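Local atomic coordinates of BT_4661 (Bacteroides thetaiotaomicron, PDB entry 4AK2), a protein that binds heparin and heparan sulfate at the bacterial cell surface, this chain being its ligand-binding domain, and probably captures the glycan for breakdown. Residues G87-V92 with F112-M117; L125-F130 with S270-W275; G140-P145 with D226-I231. One frame throughout, in Å; residues are numbered along the deposited sequence. Where two conformers were deposited one is given.

How the contacts relate
Running from the N terminus, the chain first meets contact 1, which closes a short loop: residues 87-92 and 112-117 are the base of the hairpin formed by strands 89-98 and 105-115. Contact 2 opens soon afterwards and spans 140 residues, bringing the loop 125-130 against residues 270-275 of the late strand 268-276. Nested inside that long excursion is contact 3, where 140-145 pairs with 226-231. Contact 2 touches both neighbours: Gly87 O receives Ser270 N, and Tyr127 reaches contact 3. Contacts 1 and 3 stay about 9 Å apart at their nearest atoms. Contact 1 lies within the four-stranded sheet and contact 3 within a three-stranded one; contact 2 links both to the seven-stranded sheet.

Contact 1. Residues G87-V92 with F112-M117; sequences GQCGMV and FFHFSM. With SGN (2-deoxy-6-O-sulfo-2-(sulfoamino)-alpha-D-glucopyranose), chain B.
This is a buried antiparallel strand pairing at the base of the hairpin of strands 89-98 and 105-115, two neighbours in a four-stranded mixed sheet. Gly90 and Phe113 form its hydrogen-bonded pair: Gly90 N donates to Phe113 O at 2.8 Å and Phe113 N to Gly90 O at 2.9 Å. Toward the glycan end, the regular pairing gives way to a G1 beta bulge, in which Gly87 and Gln88 both face Phe115: Gly87 N reaches Phe115 O at 2.7 Å, while Phe115 N bonds Gln88 O at 2.9 Å. A side chain at Gly87 would collide with the sulfur of Met117, which rests 3.7 Å from Gly87 CA. In the conformer given, one of two deposited, Met91 lies beside Phe112 on one face of the sheet, a tentative Met-aromatic contact of CG and SD with the CE2 corner of the ring. His114, on the same face, turns CD2 to Cys89 SG, and a water in its ring plane links NE2 to Gly87 O; Arg29 meets ND1. Bent at chi2 (-71°), the side chain of Gln88 brings its amide to the N-sulfate of the bound sugar, CD lying 3.3 Å from O3S.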
# COMPACT_ATOMS: atom_id res chain seq x y z
N GLY A 87 11.80 1.27 -7.57
CA GLY A 87 11.62 0.07 -6.75
C GLY A 87 10.74 0.27 -5.53
O GLY A 87 10.54 -0.67 -4.76
N GLN A 88 10.21 1.48 -5.35
CA GLN A 88 9.41 1.83 -4.17
C GLN A 88 7.97 2.21 -4.53
O GLN A 88 7.72 2.66 -5.66
CB GLN A 88 10.03 3.05 -3.43
CG GLN A 88 11.40 2.79 -2.82
CD GLN A 88 11.17 1.88 -1.64
OE1 GLN A 88 10.35 2.17 -0.74
NE2 GLN A 88 11.81 0.76 -1.68
N CYS A 89 7.07 2.09 -3.55
CA CYS A 89 5.75 2.68 -3.66
C CYS A 89 5.65 3.95 -2.85
O CYS A 89 6.36 4.14 -1.86
CB CYS A 89 4.68 1.71 -3.16
SG CYS A 89 4.42 0.24 -4.17
N GLY A 90 4.74 4.82 -3.28
CA GLY A 90 4.40 6.02 -2.54
C GLY A 90 2.90 6.08 -2.33
O GLY A 90 2.10 5.33 -2.96
N MET A 91 2.45 6.99 -1.48
CA MET A 91 1.04 7.13 -1.11
C MET A 91 0.75 8.62 -0.86
O MET A 91 1.56 9.28 -0.17
CB MET A 91 0.77 6.31 0.14
CG MET A 91 -0.62 6.49 0.71
SD MET A 91 -0.70 5.72 2.34
CE MET A 91 -2.43 6.03 2.72
N VAL A 92 -0.34 9.13 -1.39
CA VAL A 92 -0.85 10.44 -1.08
C VAL A 92 -2.28 10.32 -0.55
O VAL A 92 -2.98 9.33 -0.85
CB VAL A 92 -0.81 11.44 -2.27
CG1 VAL A 92 0.60 11.53 -2.87
CG2 VAL A 92 -1.80 11.03 -3.35
N PHE A 112 -2.21 5.69 -4.69
CA PHE A 112 -0.97 4.99 -4.55
C PHE A 112 -0.17 4.98 -5.83
O PHE A 112 -0.73 5.03 -6.94
CB PHE A 112 -1.24 3.56 -4.12
CG PHE A 112 -1.98 3.43 -2.81
CD1 PHE A 112 -3.38 3.42 -2.80
CD2 PHE A 112 -1.31 3.21 -1.61
CE1 PHE A 112 -4.07 3.24 -1.62
CE2 PHE A 112 -2.01 3.06 -0.42
CZ PHE A 112 -3.42 3.01 -0.42
N PHE A 113 1.15 4.91 -5.67
CA PHE A 113 2.10 4.90 -6.78
C PHE A 113 3.14 3.84 -6.63
O PHE A 113 3.57 3.57 -5.52
CB PHE A 113 2.80 6.28 -6.91
CG PHE A 113 1.86 7.38 -7.26
CD1 PHE A 113 1.14 8.04 -6.26
CD2 PHE A 113 1.68 7.76 -8.58
CE1 PHE A 113 0.21 9.05 -6.58
CE2 PHE A 113 0.76 8.77 -8.93
CZ PHE A 113 0.03 9.44 -7.92
N HIS A 114 3.53 3.22 -7.74
CA HIS A 114 4.65 2.26 -7.74
C HIS A 114 5.60 2.62 -8.82
O HIS A 114 5.23 2.71 -10.00
CB HIS A 114 4.14 0.83 -8.01
CG HIS A 114 5.28 -0.20 -8.08
ND1 HIS A 114 5.47 -1.04 -9.13
CD2 HIS A 114 6.32 -0.44 -7.19
CE1 HIS A 114 6.54 -1.81 -8.90
NE2 HIS A 114 7.09 -1.43 -7.73
N PHE A 115 6.86 2.85 -8.46
CA PHE A 115 7.93 3.13 -9.44
C PHE A 115 8.62 1.79 -9.66
O PHE A 115 9.43 1.36 -8.82
CB PHE A 115 8.85 4.24 -8.95
CG PHE A 115 9.73 4.87 -10.01
CD1 PHE A 115 9.87 4.35 -11.32
CD2 PHE A 115 10.44 6.02 -9.68
CE1 PHE A 115 10.69 4.99 -12.27
CE2 PHE A 115 11.26 6.65 -10.60
CZ PHE A 115 11.38 6.14 -11.89
N SER A 116 8.32 1.13 -10.76
CA SER A 116 8.88 -0.20 -11.01
C SER A 116 10.34 -0.11 -11.49
O SER A 116 10.81 0.97 -11.87
CB SER A 116 8.04 -0.95 -12.03
OG SER A 116 8.41 -2.31 -11.94
N MET A 117 11.05 -1.24 -11.47
CA MET A 117 12.42 -1.30 -11.96
C MET A 117 12.82 -2.74 -12.21
O MET A 117 12.19 -3.68 -11.69
CB MET A 117 13.38 -0.68 -10.94
CG MET A 117 13.64 -1.54 -9.71
SD MET A 117 14.74 -0.75 -8.53
CE MET A 117 16.26 -0.63 -9.47
C1 SGN B . 17.21 5.12 2.41
C2 SGN B . 16.94 4.98 0.91
C3 SGN B . 18.23 4.75 0.14
C4 SGN B . 19.21 5.87 0.48
C5 SGN B . 19.41 6.02 2.01
C6 SGN B . 20.18 7.24 2.40
N2 SGN B . 16.04 3.88 0.64
O3 SGN B . 17.94 4.85 -1.25
O4 SGN B . 20.54 5.55 0.02
O5 SGN B . 18.12 6.19 2.64
O6 SGN B . 19.57 8.39 1.80
S1 SGN B . 14.45 4.01 0.79
O1S SGN B . 14.14 3.92 2.19
O2S SGN B . 14.14 5.29 0.22
O3S SGN B . 13.82 2.74 0.05
S2 SGN B . 20.42 9.71 1.84
O4S SGN B . 21.72 9.58 1.16
O5S SGN B . 20.76 9.99 3.38
O6S SGN B . 19.53 10.70 1.28
O HOH W 1 9.22 -2.55 -6.35

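Contact 2. Residues L125-F130 with S270-W275; sequences LEYTPF and SPIFIW. With NA (sodium ion), chain C.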
# COMPACT_ATOMS: atom_id res chain seq x y z
N LEU A 125 10.01 -7.21 -10.12
CA LEU A 125 8.94 -7.74 -9.25
C LEU A 125 7.74 -6.80 -9.25
O LEU A 125 7.83 -5.67 -8.78
CB LEU A 125 9.49 -7.90 -7.82
CG LEU A 125 8.49 -8.48 -6.79
CD1 LEU A 125 8.10 -9.93 -7.16
CD2 LEU A 125 9.15 -8.48 -5.43
N GLU A 126 6.60 -7.29 -9.77
CA GLU A 126 5.43 -6.46 -9.92
C GLU A 126 4.17 -7.18 -9.43
O GLU A 126 3.79 -8.24 -9.96
CB GLU A 126 5.23 -6.04 -11.40
CG GLU A 126 6.37 -5.16 -11.88
CD GLU A 126 6.12 -4.53 -13.23
OE1 GLU A 126 5.14 -4.94 -13.91
OE2 GLU A 126 6.90 -3.65 -13.64
N TYR A 127 3.49 -6.60 -8.46
CA TYR A 127 2.17 -7.05 -8.06
C TYR A 127 1.17 -6.18 -8.82
O TYR A 127 1.28 -4.94 -8.79
CB TYR A 127 1.97 -6.81 -6.55
CG TYR A 127 2.77 -7.74 -5.66
CD1 TYR A 127 4.09 -7.48 -5.32
CD2 TYR A 127 2.20 -8.91 -5.17
CE1 TYR A 127 4.81 -8.33 -4.51
CE2 TYR A 127 2.90 -9.78 -4.36
CZ TYR A 127 4.23 -9.49 -4.04
OH TYR A 127 4.96 -10.37 -3.24
N THR A 128 0.21 -6.81 -9.46
CA THR A 128 -0.82 -6.06 -10.21
C THR A 128 -2.16 -6.62 -9.77
O THR A 128 -2.56 -7.69 -10.27
CB THR A 128 -0.62 -6.23 -11.73
OG1 THR A 128 0.66 -5.73 -12.09
CG2 THR A 128 -1.72 -5.50 -12.52
N PRO A 129 -2.91 -5.95 -8.90
CA PRO A 129 -2.65 -4.64 -8.30
C PRO A 129 -1.56 -4.70 -7.25
O PRO A 129 -1.34 -5.71 -6.60
CB PRO A 129 -4.01 -4.31 -7.62
CG PRO A 129 -4.54 -5.67 -7.23
CD PRO A 129 -4.17 -6.55 -8.38
N PHE A 130 -0.91 -3.55 -7.09
CA PHE A 130 0.13 -3.39 -6.04
C PHE A 130 -0.42 -2.85 -4.75
O PHE A 130 0.35 -2.64 -3.80
CB PHE A 130 1.34 -2.63 -6.53
CG PHE A 130 1.06 -1.19 -6.89
CD1 PHE A 130 1.16 -0.18 -5.89
CD2 PHE A 130 0.74 -0.80 -8.20
CE1 PHE A 130 0.95 1.15 -6.22
CE2 PHE A 130 0.52 0.53 -8.53
CZ PHE A 130 0.62 1.49 -7.53
N SER A 270 10.24 -2.22 -2.31
CA SER A 270 8.99 -2.10 -1.56
C SER A 270 7.85 -2.03 -2.57
O SER A 270 7.33 -0.97 -2.92
CB SER A 270 9.00 -0.89 -0.63
OG SER A 270 10.09 -0.95 0.31
N PRO A 271 7.45 -3.23 -3.07
CA PRO A 271 6.58 -3.32 -4.25
C PRO A 271 5.08 -3.34 -3.96
O PRO A 271 4.28 -3.39 -4.92
CB PRO A 271 7.05 -4.67 -4.85
CG PRO A 271 7.29 -5.53 -3.62
CD PRO A 271 8.03 -4.54 -2.68
N ILE A 272 4.70 -3.38 -2.70
CA ILE A 272 3.27 -3.60 -2.39
C ILE A 272 2.84 -2.80 -1.16
O ILE A 272 3.54 -2.77 -0.14
CB ILE A 272 2.97 -5.12 -2.23
CG1 ILE A 272 1.45 -5.40 -2.10
CG2 ILE A 272 3.70 -5.74 -1.06
CD1 ILE A 272 1.08 -6.88 -2.20
N PHE A 273 1.67 -2.21 -1.26
CA PHE A 273 1.01 -1.59 -0.13
C PHE A 273 -0.14 -2.44 0.34
O PHE A 273 -0.88 -2.98 -0.52
CB PHE A 273 0.47 -0.19 -0.51
CG PHE A 273 1.16 0.97 0.17
CD1 PHE A 273 0.92 1.23 1.52
CD2 PHE A 273 1.94 1.81 -0.58
CE1 PHE A 273 1.55 2.30 2.15
CE2 PHE A 273 2.56 2.92 0.02
CZ PHE A 273 2.34 3.15 1.38
N ILE A 274 -0.31 -2.64 1.63
CA ILE A 274 -1.46 -3.36 2.16
C ILE A 274 -2.43 -2.34 2.74
O ILE A 274 -2.06 -1.51 3.59
CB ILE A 274 -1.05 -4.32 3.32
CG1 ILE A 274 0.13 -5.21 2.95
CG2 ILE A 274 -2.27 -5.10 3.80
CD1 ILE A 274 0.05 -5.94 1.65
N TRP A 275 -3.68 -2.32 2.27
CA TRP A 275 -4.68 -1.39 2.74
C TRP A 275 -5.73 -2.14 3.50
O TRP A 275 -6.49 -2.95 2.88
CB TRP A 275 -5.25 -0.58 1.58
CG TRP A 275 -6.33 0.40 1.92
CD1 TRP A 275 -6.84 0.75 3.16
CD2 TRP A 275 -7.07 1.19 0.95
NE1 TRP A 275 -7.85 1.71 3.02
CE2 TRP A 275 -8.03 2.00 1.71
CE3 TRP A 275 -7.06 1.28 -0.44
CZ2 TRP A 275 -8.93 2.85 1.08
CZ3 TRP A 275 -7.95 2.14 -1.07
CH2 TRP A 275 -8.86 2.92 -0.32
NA NA C . 9.69 0.33 2.86
O HOH W 2 4.69 -4.06 -7.50
O HOH W 3 9.45 2.58 1.66
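A single direct hydrogen bond joins the two segments, although 140 residues separate them along the chain: Phe273 N donates to Phe130 O at 2.9 Å, nearly along the C=O axis. It lies where the loop 125-130, whose Pro129 follows a cis peptide bond, leads into strand 131-134, the parallel neighbour of strand 268-276 in the seven-stranded mixed sheet. The same carbonyl also receives the CA-H of Ile272, so one oxygen serves two consecutive residues. Around this bond the contact is buried and mostly apolar. A chi1 of -172° turns Ile272 CG1 away from its own amide nitrogen, and the extended chain carries CD1 over one face of the Tyr127 ring, a CH-pi contact 4.0 Å from the centroid and 19° off the normal. Pro271 approaches the same ring from its edge, CG lying 3.8 Å from Tyr127 CE1, and its CG also meets Leu125 CD2. At the far end of the ring the hydroxyl is hydrogen-bonded to Phe227 O. Replacing Tyr127 with an alanine would probably leave Ile272 CD1 and Pro271 CG without their aromatic partner and Phe227 O without this hydroxyl. A water bridges the backbones, accepting from Tyr127 N and donating to Pro271 O at 2.7 Å. At the opposite end of the segment from Trp275, in the conformer given, one of two deposited, Ser270 OG lies 2.9 Å from the sodium ion, which Asp163 O also binds and which holds a water at 2.6 Å.

Contact 3. Residues G140-P145 with D226-I231; sequences GESIAP and DFKVHI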
# COMPACT_ATOMS: atom_id res chain seq x y z
N GLY A 140 -6.60 -12.38 4.33
CA GLY A 140 -6.66 -12.73 2.92
C GLY A 140 -5.28 -12.81 2.31
O GLY A 140 -4.28 -12.79 3.03
N GLU A 141 -5.22 -12.92 0.99
CA GLU A 141 -3.97 -13.04 0.25
C GLU A 141 -3.99 -12.14 -0.96
O GLU A 141 -5.03 -11.99 -1.60
CB GLU A 141 -3.66 -14.49 -0.13
CG GLU A 141 -4.65 -15.08 -1.07
CD GLU A 141 -4.45 -16.59 -1.31
OE1 GLU A 141 -3.90 -17.26 -0.41
OE2 GLU A 141 -4.85 -17.09 -2.38
N SER A 142 -2.84 -11.53 -1.23
CA SER A 142 -2.70 -10.63 -2.37
C SER A 142 -2.69 -11.39 -3.69
O SER A 142 -2.75 -12.63 -3.69
CB SER A 142 -1.35 -9.87 -2.23
OG SER A 142 -0.25 -10.73 -2.59
N ILE A 143 -2.65 -10.66 -4.79
CA ILE A 143 -2.35 -11.23 -6.11
C ILE A 143 -0.97 -11.90 -6.08
O ILE A 143 -0.08 -11.46 -5.30
CB ILE A 143 -2.42 -10.11 -7.19
CG1 ILE A 143 -2.68 -10.69 -8.59
CG2 ILE A 143 -1.17 -9.24 -7.20
CD1 ILE A 143 -4.12 -11.22 -8.80
N ALA A 144 -0.71 -12.87 -6.93
CA ALA A 144 0.62 -13.40 -7.12
C ALA A 144 1.38 -12.44 -8.04
O ALA A 144 0.85 -12.02 -9.06
CB ALA A 144 0.54 -14.80 -7.76
N PRO A 145 2.63 -12.07 -7.70
CA PRO A 145 3.34 -11.12 -8.51
C PRO A 145 3.95 -11.76 -9.76
O PRO A 145 4.17 -12.98 -9.78
CB PRO A 145 4.48 -10.66 -7.58
CG PRO A 145 4.74 -11.85 -6.68
CD PRO A 145 3.36 -12.48 -6.50
N ASP A 226 3.90 -19.11 -4.57
CA ASP A 226 3.33 -18.10 -5.47
C ASP A 226 3.72 -16.67 -5.10
O ASP A 226 3.45 -15.77 -5.89
CB ASP A 226 1.79 -18.24 -5.50
CG ASP A 226 1.33 -19.60 -5.93
OD1 ASP A 226 1.86 -20.09 -6.94
OD2 ASP A 226 0.44 -20.14 -5.24
N PHE A 227 4.32 -16.47 -3.91
CA PHE A 227 4.84 -15.14 -3.50
C PHE A 227 3.74 -14.13 -3.25
O PHE A 227 3.95 -12.94 -3.33
CB PHE A 227 5.92 -14.67 -4.49
CG PHE A 227 6.99 -15.72 -4.68
CD1 PHE A 227 7.81 -16.07 -3.61
CD2 PHE A 227 7.08 -16.43 -5.87
CE1 PHE A 227 8.76 -17.09 -3.74
CE2 PHE A 227 8.00 -17.46 -6.01
CZ PHE A 227 8.83 -17.79 -4.94
N LYS A 228 2.54 -14.61 -2.92
CA LYS A 228 1.48 -13.73 -2.44
C LYS A 228 1.81 -13.27 -1.03
O LYS A 228 2.43 -14.00 -0.23
CB LYS A 228 0.15 -14.48 -2.39
CG LYS A 228 -0.35 -15.01 -3.74
CD LYS A 228 -1.65 -15.78 -3.58
CE LYS A 228 -2.19 -16.23 -4.93
NZ LYS A 228 -3.49 -16.96 -4.73
N VAL A 229 1.38 -12.06 -0.71
CA VAL A 229 1.39 -11.60 0.68
C VAL A 229 0.10 -12.10 1.37
O VAL A 229 -0.99 -11.85 0.86
CB VAL A 229 1.48 -10.06 0.81
CG1 VAL A 229 1.34 -9.64 2.27
CG2 VAL A 229 2.76 -9.51 0.18
N HIS A 230 0.26 -12.80 2.50
CA HIS A 230 -0.83 -13.25 3.33
C HIS A 230 -0.98 -12.41 4.53
O HIS A 230 0.02 -12.06 5.15
CB HIS A 230 -0.58 -14.70 3.79
CG HIS A 230 -0.45 -15.66 2.65
ND1 HIS A 230 -1.38 -16.61 2.38
CD2 HIS A 230 0.52 -15.77 1.67
CE1 HIS A 230 -1.00 -17.29 1.28
NE2 HIS A 230 0.16 -16.78 0.85
N ILE A 231 -2.20 -12.00 4.85
CA ILE A 231 -2.53 -11.27 6.07
C ILE A 231 -3.43 -12.17 6.90
O ILE A 231 -4.47 -12.66 6.42
CB ILE A 231 -3.23 -9.93 5.77
CG1 ILE A 231 -2.25 -8.99 5.07
CG2 ILE A 231 -3.85 -9.30 7.01
CD1 ILE A 231 -1.08 -8.51 5.92
O HOH W 4 -4.95 -14.25 -4.28
O HOH W 5 4.14 -15.46 -8.50
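Strands 140-141 and 229-231 pair as edge and centre of a small three-stranded antiparallel sheet completed by strand 220-222. Gly140 and Ile231 make the hydrogen-bonded pair, with Ile231 N 2.9 Å from Gly140 O and Gly140 N donating to Ile231 O at 3.0 Å. The backbone bonding continues with Ser142 N to Val229 O. Beyond that the side chain of Ser142 takes over: its OG, held between backbone N and carbonyl carbon (chi1 77°), receives Val229 N at 2.8 Å and donates to Ile143 O, so a hydroxyl replaces a main-chain acceptor where the strand ends. Glu141 and His230 share a face of the sheet and run side by side. Glu141 CB sits over one face of the imidazole, and the carboxylate stands nearly perpendicular to the ring; His230 NE2 is hydrogen-bonded to Asp223. Farther along, Pro145 CG packs against Phe227 CB at 3.8 Å, and a water donates to both Pro145 O and Asp226 O. Another water joins Lys228 NZ to Ser142 O. The fully extended Lys228 passes over Ser142 O and crosses the glutamate to form a salt bridge, NZ meeting Glu141 OE2 at 2.7 Å from above the carboxylate plane, 54° out of it.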